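Local coordinates for protein halorhodopsin (Halobacterium salinarum, PDB 2JAF) that probably pumps chloride ions into the cell across the membrane, powered by light that its bound retinal absorbs, at residues Ile119-Ala122 with Leu123-Ala127; Gly132-Phe135 with Thr136-Ala140; Ala193-Phe196 with Asp197-Val201. The protein carries 2 engineered substitutions. One frame throughout, in Å; residues are numbered along the deposited sequence.

Contact 1. Residues Ile119-Ala122 with Leu123-Ala127; sequences ILLA and LGLLA
Leu121 and Leu125 make the apolar side-chain contact of this piece of helix, one turn apart. CG of Leu121 stands anti to its own backbone nitrogen (chi1 174°), while in Leu125 the same carbon lies anti to the carbonyl carbon (chi1 -66°). With these settings the end of the Leu121 side chain swings back to meet Leu125, and the two isobutyl groups cross at a slant, with CD1 of Leu121 4.0 Å from CG of Leu125. The pairing is reciprocal, since CG of Leu121 is 4.1 Å from CD1 of Leu125. CG of Leu125 also packs within 3.2 Å of Leu121 O, the oxygen that accepts the backbone N-H of Leu125. In the same manner CB of Leu126 comes to 3.5 Å from Ala122 O.

The backbone contribution is purely alpha-helical. Four successive i to i+4 hydrogen bonds tie Ile119-Ala122 to Leu123-Ala127: Leu123 N gives to Ile119 O, Gly124 N to Leu120 O, Leu125 N to Leu121 O and Leu126 N to Ala122 O. The bond from Gly124 N to Leu120 O is the shortest of the four at 2.7 Å and also the most bent, with 147° at its hydrogen.

Several other side chains pack on neighbouring helices in the seven-helix bundle of this retinal protein. Ile119 belongs to the retinal pocket and touches the chromophore, with Phe245 and Trp207 beside it. Leu120 and Leu121 face helix 131-153, Leu123 meets Phe196 of helix 193-216, Leu126 packs on Leu249 and Trp252 of helix 227-255, and Leu125 leans on Leu61 and Ile62 of helix 58-82, while both Leu121 and Leu125 also reach the second subunit of the trimer.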
loop_
_atom_site.group_PDB
_atom_site.type_symbol
_atom_site.label_atom_id
_atom_site.label_comp_id
_atom_site.label_asym_id
_atom_site.label_seq_id
_atom_site.Cartn_x
_atom_site.Cartn_y
_atom_site.Cartn_z
ATOM N N ILE A 119 -12.439 3.294 -6.567
ATOM C CA ILE A 119 -13.560 4.157 -6.937
ATOM C C ILE A 119 -12.974 5.467 -7.457
ATOM O O ILE A 119 -13.401 5.990 -8.492
ATOM C CB ILE A 119 -14.478 4.456 -5.716
ATOM C CG1 ILE A 119 -15.208 3.186 -5.278
ATOM C CG2 ILE A 119 -15.486 5.558 -6.064
ATOM C CD1 ILE A 119 -16.063 3.365 -4.013
ATOM N N LEU A 120 -11.985 5.992 -6.734
ATOM C CA LEU A 120 -11.333 7.244 -7.112
ATOM C C LEU A 120 -10.541 7.093 -8.412
ATOM O O LEU A 120 -10.436 8.032 -9.199
ATOM C CB LEU A 120 -10.423 7.722 -5.972
ATOM C CG LEU A 120 -11.189 8.050 -4.677
ATOM C CD1 LEU A 120 -10.224 8.305 -3.522
ATOM C CD2 LEU A 120 -12.074 9.272 -4.913
ATOM N N LEU A 121 -9.982 5.909 -8.635
ATOM C CA LEU A 121 -9.231 5.655 -9.859
ATOM C C LEU A 121 -10.194 5.716 -11.046
ATOM O O LEU A 121 -9.915 6.362 -12.057
ATOM C CB LEU A 121 -8.563 4.277 -9.803
ATOM C CG LEU A 121 -7.872 3.835 -11.100
ATOM C CD1 LEU A 121 -6.795 4.844 -11.487
ATOM C CD2 LEU A 121 -7.280 2.452 -10.915
ATOM N N ALA A 122 -11.337 5.049 -10.912
ATOM C CA ALA A 122 -12.337 5.039 -11.976
ATOM C C ALA A 122 -12.812 6.451 -12.285
ATOM O O ALA A 122 -12.886 6.854 -13.448
ATOM C CB ALA A 122 -13.523 4.159 -11.580
ATOM N N LEU A 123 -13.133 7.205 -11.238
ATOM C CA LEU A 123 -13.594 8.578 -11.393
ATOM C C LEU A 123 -12.482 9.450 -11.981
ATOM O O LEU A 123 -12.735 10.324 -12.811
ATOM C CB LEU A 123 -14.009 9.142 -10.033
ATOM C CG LEU A 123 -15.243 10.034 -9.894
ATOM C CD1 LEU A 123 -14.985 11.009 -8.766
ATOM C CD2 LEU A 123 -15.547 10.785 -11.177
ATOM N N GLY A 124 -11.251 9.211 -11.535
ATOM C CA GLY A 124 -10.118 9.980 -12.018
ATOM C C GLY A 124 -9.841 9.766 -13.496
ATOM O O GLY A 124 -9.548 10.719 -14.222
ATOM N N LEU A 125 -9.919 8.517 -13.942
ATOM C CA LEU A 125 -9.694 8.202 -15.347
ATOM C C LEU A 125 -10.793 8.867 -16.173
ATOM O O LEU A 125 -10.523 9.511 -17.182
ATOM C CB LEU A 125 -9.711 6.686 -15.561
ATOM C CG LEU A 125 -8.573 5.896 -14.909
ATOM C CD1 LEU A 125 -8.812 4.404 -15.058
ATOM C CD2 LEU A 125 -7.251 6.293 -15.554
ATOM N N LEU A 126 -12.036 8.721 -15.727
ATOM C CA LEU A 126 -13.165 9.320 -16.426
ATOM C C LEU A 126 -12.959 10.820 -16.597
ATOM O O LEU A 126 -13.206 11.373 -17.669
ATOM C CB LEU A 126 -14.459 9.067 -15.648
ATOM C CG LEU A 126 -15.743 9.651 -16.238
ATOM C CD1 LEU A 126 -16.021 9.028 -17.599
ATOM C CD2 LEU A 126 -16.900 9.388 -15.290
ATOM N N ALA A 127 -12.499 11.472 -15.533
ATOM C CA ALA A 127 -12.265 12.910 -15.557
ATOM C C ALA A 127 -10.909 13.263 -16.163
ATOM O O ALA A 127 -10.599 14.435 -16.358
ATOM C CB ALA A 127 -12.366 13.472 -14.145
#

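Contact 2. Residues Gly132-Phe135 with Thr136-Ala140; sequences GSLF and TVIAA. With PLM (palmitic acid), chain D.
Thr136 grips Gly132 twice, through its backbone and its side chain. Thr136 N donates to Gly132 O at 3.1 Å, and Thr136 OG1 donates to that same oxygen at 3.0 Å, the two donors arriving from opposite faces of the carbonyl plane. The hydroxyl gets there because OG1 lies anti to the carbonyl carbon of Thr136 and next to its backbone nitrogen (chi1 -53°), which turns it back along the helix. The next three backbone bonds are ordinary helical ones, from Val137 to Ser133, Ile138 to Leu134 and Ala139 to Phe135.

One apolar pair spans the turn, Leu134 CG meeting Ile138 CD1 at 4.0 Å. Two aliphatic carbons pack against backbone oxygens: Ile138 CG1 sits 3.2 Å from Leu134 O, and Val137 CG2 likewise comes to 3.2 Å from Ser133 O. On another flank the end of a palmitic acid chain, atom CG, reaches the edge of the Phe135 ring near its plane, 3.6 Å from Phe135 CD1. Ala139 CB touches the same methyl end at 3.8 Å.

Farther out, the Phe135 ring packs edge-to-face against Phe135 of the second subunit and Phe135 of the third subunit. Thr136 packs on Met68 of the third subunit. Within the chain, Ser133 OG is hydrogen-bonded to Asp182 and Trp183, and Leu134 and Val137 lie against helix 106-127.

The chemistry therefore divides by direction. The buried Thr136 hydroxyl is satisfied by its own helix, whereas Ser133 finds its partners in Asp182 and Trp183. The surfaces offered to the other subunits and to the fatty acid are largely apolar, as suits an oligomer interface that lies within a membrane and takes in lipid-like chains.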
loop_
_atom_site.group_PDB
_atom_site.type_symbol
_atom_site.label_atom_id
_atom_site.label_comp_id
_atom_site.label_asym_id
_atom_site.label_seq_id
_atom_site.Cartn_x
_atom_site.Cartn_y
_atom_site.Cartn_z
ATOM N N GLY A 132 -0.459 13.341 -10.893
ATOM C CA GLY A 132 -0.015 13.843 -9.604
ATOM C C GLY A 132 -1.171 14.063 -8.651
ATOM O O GLY A 132 -1.074 13.768 -7.457
ATOM N N SER A 133 -2.270 14.595 -9.178
ATOM C CA SER A 133 -3.457 14.845 -8.374
ATOM C C SER A 133 -4.034 13.505 -7.921
ATOM O O SER A 133 -4.385 13.328 -6.756
ATOM C CB SER A 133 -4.495 15.614 -9.196
ATOM O OG SER A 133 -5.637 15.928 -8.419
ATOM N N LEU A 134 -4.119 12.557 -8.847
ATOM C CA LEU A 134 -4.650 11.238 -8.530
ATOM C C LEU A 134 -3.848 10.624 -7.390
ATOM O O LEU A 134 -4.408 10.051 -6.455
ATOM C CB LEU A 134 -4.587 10.334 -9.761
ATOM C CG LEU A 134 -5.104 8.902 -9.603
ATOM C CD1 LEU A 134 -6.590 8.914 -9.275
ATOM C CD2 LEU A 134 -4.845 8.134 -10.889
ATOM N N PHE A 135 -2.529 10.756 -7.482
ATOM C CA PHE A 135 -1.609 10.234 -6.477
ATOM C C PHE A 135 -1.909 10.789 -5.087
ATOM O O PHE A 135 -2.033 10.047 -4.111
ATOM C CB PHE A 135 -0.167 10.607 -6.850
ATOM C CG PHE A 135 0.635 9.473 -7.426
ATOM C CD1 PHE A 135 0.819 8.296 -6.705
ATOM C CD2 PHE A 135 1.245 9.597 -8.672
ATOM C CE1 PHE A 135 1.602 7.259 -7.216
ATOM C CE2 PHE A 135 2.031 8.568 -9.192
ATOM C CZ PHE A 135 2.210 7.397 -8.463
ATOM N N THR A 136 -2.011 12.108 -5.009
ATOM C CA THR A 136 -2.264 12.787 -3.748
ATOM C C THR A 136 -3.591 12.375 -3.136
ATOM O O THR A 136 -3.697 12.183 -1.922
ATOM C CB THR A 136 -2.265 14.309 -3.944
ATOM O OG1 THR A 136 -1.057 14.704 -4.607
ATOM C CG2 THR A 136 -2.345 15.013 -2.604
ATOM N N VAL A 137 -4.598 12.229 -3.988
ATOM C CA VAL A 137 -5.929 11.859 -3.532
ATOM C C VAL A 137 -5.995 10.442 -2.984
ATOM O O VAL A 137 -6.647 10.194 -1.965
ATOM C CB VAL A 137 -6.960 12.051 -4.671
ATOM C CG1 VAL A 137 -8.329 11.554 -4.239
ATOM C CG2 VAL A 137 -7.031 13.518 -5.043
ATOM N N ILE A 138 -5.307 9.511 -3.637
ATOM C CA ILE A 138 -5.309 8.127 -3.177
ATOM C C ILE A 138 -4.589 8.015 -1.839
ATOM O O ILE A 138 -5.000 7.256 -0.958
ATOM C CB ILE A 138 -4.647 7.200 -4.225
ATOM C CG1 ILE A 138 -5.512 7.185 -5.495
ATOM C CG2 ILE A 138 -4.493 5.786 -3.665
ATOM C CD1 ILE A 138 -5.006 6.281 -6.595
ATOM N N ALA A 139 -3.520 8.787 -1.684
ATOM C CA ALA A 139 -2.765 8.772 -0.441
ATOM C C ALA A 139 -3.642 9.305 0.683
ATOM O O ALA A 139 -3.659 8.752 1.782
ATOM C CB ALA A 139 -1.515 9.625 -0.578
ATOM N N ALA A 140 -4.378 10.376 0.399
ATOM C CA ALA A 140 -5.251 10.976 1.400
ATOM C C ALA A 140 -6.344 9.991 1.761
ATOM O O ALA A 140 -6.752 9.879 2.923
ATOM C CB ALA A 140 -5.866 12.269 0.856
HETATM C C1 PLM D . -1.293 5.161 12.676
HETATM O O1 PLM D . -2.036 4.903 13.637
HETATM O O2 PLM D . -0.809 6.301 12.497
HETATM C C2 PLM D . -0.982 4.028 11.713
HETATM C C3 PLM D . -1.170 4.339 10.231
HETATM C C4 PLM D . -0.785 3.095 9.443
HETATM C C5 PLM D . -0.958 3.352 7.962
HETATM C C6 PLM D . 0.298 3.079 7.169
HETATM C C7 PLM D . -0.135 3.097 5.717
HETATM C C8 PLM D . 1.017 2.836 4.775
HETATM C C9 PLM D . 0.509 2.902 3.345
HETATM C CA PLM D . 1.624 2.614 2.356
HETATM C CB PLM D . 1.437 3.011 0.899
HETATM C CC PLM D . 1.260 4.488 0.591
HETATM C CD PLM D . 1.150 4.656 -0.913
HETATM C CE PLM D . 0.985 6.128 -1.290
HETATM C CF PLM D . 0.655 6.208 -2.775
HETATM C CG PLM D . 0.489 7.657 -3.207
#

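Contact 3. Residues Ala193-Phe196 with Asp197-Val201; sequences AEIF and DTLRV
Phe196 holds CG anti to its backbone nitrogen (chi1 176°), and Arg200 starts out the same way before bending at chi3 (66°); between them these torsions bring the ring and the arginine chain together one turn apart. The setting is the first turns of helix 193-216 in the seven-helix bundle of the microbial rhodopsins. Arg200 CB lies over one face of the ring, and Arg200 CD comes to 3.8 Å from Phe196 CE2. The guanidinium is turned 57° from the ring plane and approaches obliquely, so the aliphatic part of the arginine does most of the packing.

That bend also carries the guanidinium toward Asp197. Arg200 NH2 stands 3.2 Å from Asp197 OD1, a salt bridge of charges only, because the oxygen lies well out of the guanidinium plane and no N-H points at it. Arg200 NH1 has its hydrogen-bond partner in Leu179 O. An alanine in place of Asp197 would remove the carboxylate, and the Arg200 guanidinium would probably lose its charge partner here and become freer to swing, with the Leu179 bond and the ring as remaining restraints.

The buried flank is apolar. Ile195 CG1 packs on Leu199 CD1 at 3.8 Å, and both residues lean on Leu126 of helix 106-127, with helix 227-255 also close by. Phe196 presses on Trp183 and Ala187 of helix 182-190.

Backbone bonds run from Asp197 N to Ala193 O and from Leu199 N to Ile195 O, each 2.9 Å long. On the exposed flank the bond from Thr198 N to Glu194 O is weak at 3.3 Å, and a water bridges the same turn: it donates to Glu194 O at 2.9 Å and is hydrogen-bonded to Thr198 OG1 at 3.1 Å.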
loop_
_atom_site.group_PDB
_atom_site.type_symbol
_atom_site.label_atom_id
_atom_site.label_comp_id
_atom_site.label_asym_id
_atom_site.label_seq_id
_atom_site.Cartn_x
_atom_site.Cartn_y
_atom_site.Cartn_z
ATOM N N ALA A 193 -17.856 16.524 -17.984
ATOM C CA ALA A 193 -18.403 17.313 -16.880
ATOM C C ALA A 193 -19.796 16.893 -16.411
ATOM O O ALA A 193 -20.080 16.905 -15.211
ATOM C CB ALA A 193 -18.414 18.785 -17.258
ATOM N N GLU A 194 -20.661 16.531 -17.353
ATOM C CA GLU A 194 -22.030 16.120 -17.038
ATOM C C GLU A 194 -22.099 14.867 -16.167
ATOM O O GLU A 194 -22.773 14.856 -15.136
ATOM C CB GLU A 194 -22.818 15.883 -18.331
ATOM C CG GLU A 194 -22.298 14.721 -19.178
ATOM C CD GLU A 194 -20.811 14.835 -19.494
ATOM O OE1 GLU A 194 -20.421 15.746 -20.258
ATOM O OE2 GLU A 194 -20.030 14.012 -18.969
ATOM N N ILE A 195 -21.413 13.807 -16.584
ATOM C CA ILE A 195 -21.417 12.565 -15.819
ATOM C C ILE A 195 -20.612 12.726 -14.524
ATOM O O ILE A 195 -20.966 12.166 -13.485
ATOM C CB ILE A 195 -20.851 11.390 -16.655
ATOM C CG1 ILE A 195 -20.854 10.105 -15.822
ATOM C CG2 ILE A 195 -19.458 11.729 -17.158
ATOM C CD1 ILE A 195 -22.244 9.685 -15.348
ATOM N N PHE A 196 -19.535 13.503 -14.587
ATOM C CA PHE A 196 -18.713 13.733 -13.405
ATOM C C PHE A 196 -19.541 14.418 -12.319
ATOM O O PHE A 196 -19.493 14.027 -11.154
ATOM C CB PHE A 196 -17.512 14.622 -13.743
ATOM C CG PHE A 196 -16.668 14.972 -12.548
ATOM C CD1 PHE A 196 -15.802 14.036 -11.991
ATOM C CD2 PHE A 196 -16.766 16.226 -11.955
ATOM C CE1 PHE A 196 -15.043 14.347 -10.855
ATOM C CE2 PHE A 196 -16.013 16.545 -10.820
ATOM C CZ PHE A 196 -15.152 15.599 -10.274
ATOM N N ASP A 197 -20.285 15.451 -12.703
ATOM C CA ASP A 197 -21.114 16.193 -11.754
ATOM C C ASP A 197 -22.156 15.292 -11.090
ATOM O O ASP A 197 -22.457 15.445 -9.904
ATOM C CB ASP A 197 -21.803 17.377 -12.444
ATOM C CG ASP A 197 -20.836 18.499 -12.789
ATOM O OD1 ASP A 197 -19.752 18.576 -12.172
ATOM O OD2 ASP A 197 -21.164 19.324 -13.666
ATOM N N THR A 198 -22.711 14.358 -11.856
ATOM C CA THR A 198 -23.688 13.420 -11.316
ATOM C C THR A 198 -23.003 12.496 -10.312
ATOM O O THR A 198 -23.478 12.306 -9.189
ATOM C CB THR A 198 -24.301 12.557 -12.439
ATOM O OG1 THR A 198 -25.138 13.375 -13.262
ATOM C CG2 THR A 198 -25.125 11.413 -11.857
ATOM N N LEU A 199 -21.875 11.927 -10.725
ATOM C CA LEU A 199 -21.136 10.998 -9.873
ATOM C C LEU A 199 -20.554 11.674 -8.643
ATOM O O LEU A 199 -20.422 11.049 -7.587
ATOM C CB LEU A 199 -20.021 10.320 -10.682
ATOM C CG LEU A 199 -20.506 9.439 -11.843
ATOM C CD1 LEU A 199 -19.312 8.862 -12.586
ATOM C CD2 LEU A 199 -21.393 8.316 -11.311
ATOM N N ARG A 200 -20.204 12.950 -8.775
ATOM C CA ARG A 200 -19.639 13.698 -7.660
ATOM C C ARG A 200 -20.657 13.847 -6.531
ATOM O O ARG A 200 -20.308 13.734 -5.359
ATOM C CB ARG A 200 -19.177 15.078 -8.136
ATOM C CG ARG A 200 -18.635 15.969 -7.041
ATOM C CD ARG A 200 -18.011 17.226 -7.626
ATOM N NE ARG A 200 -18.982 18.093 -8.288
ATOM C CZ ARG A 200 -18.688 19.297 -8.764
ATOM N NH1 ARG A 200 -17.451 19.767 -8.656
ATOM N NH2 ARG A 200 -19.628 20.049 -9.313
ATOM N N VAL A 201 -21.911 14.099 -6.884
ATOM C CA VAL A 201 -22.957 14.245 -5.878
ATOM C C VAL A 201 -23.123 12.926 -5.139
ATOM O O VAL A 201 -23.255 12.903 -3.913
ATOM C CB VAL A 201 -24.314 14.639 -6.518
ATOM C CG1 VAL A 201 -25.402 14.685 -5.447
ATOM C CG2 VAL A 201 -24.184 16.005 -7.215
HETATM O O HOH W 1 -25.108 16.358 -14.192
#

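How the contacts relate
All three are local contacts along a single helix, tied by i to i+4 bonds, but they face different surroundings. Contact 1, on helix 106-127, is fully buried and lies between the other two: its helix packs against those carrying contacts 2 and 3, which do not touch each other and have centres about 19 Å apart. Contact 2 is buried between helices of its own chain, the neighbouring subunits and palmitic acid. Contact 3 lies partly at the surface, without another subunit on it. Chemistry follows place: leucines in the buried helix between them, a self-satisfied hydroxyl at the trimer interface, and charges with a bridging water where solvent begins.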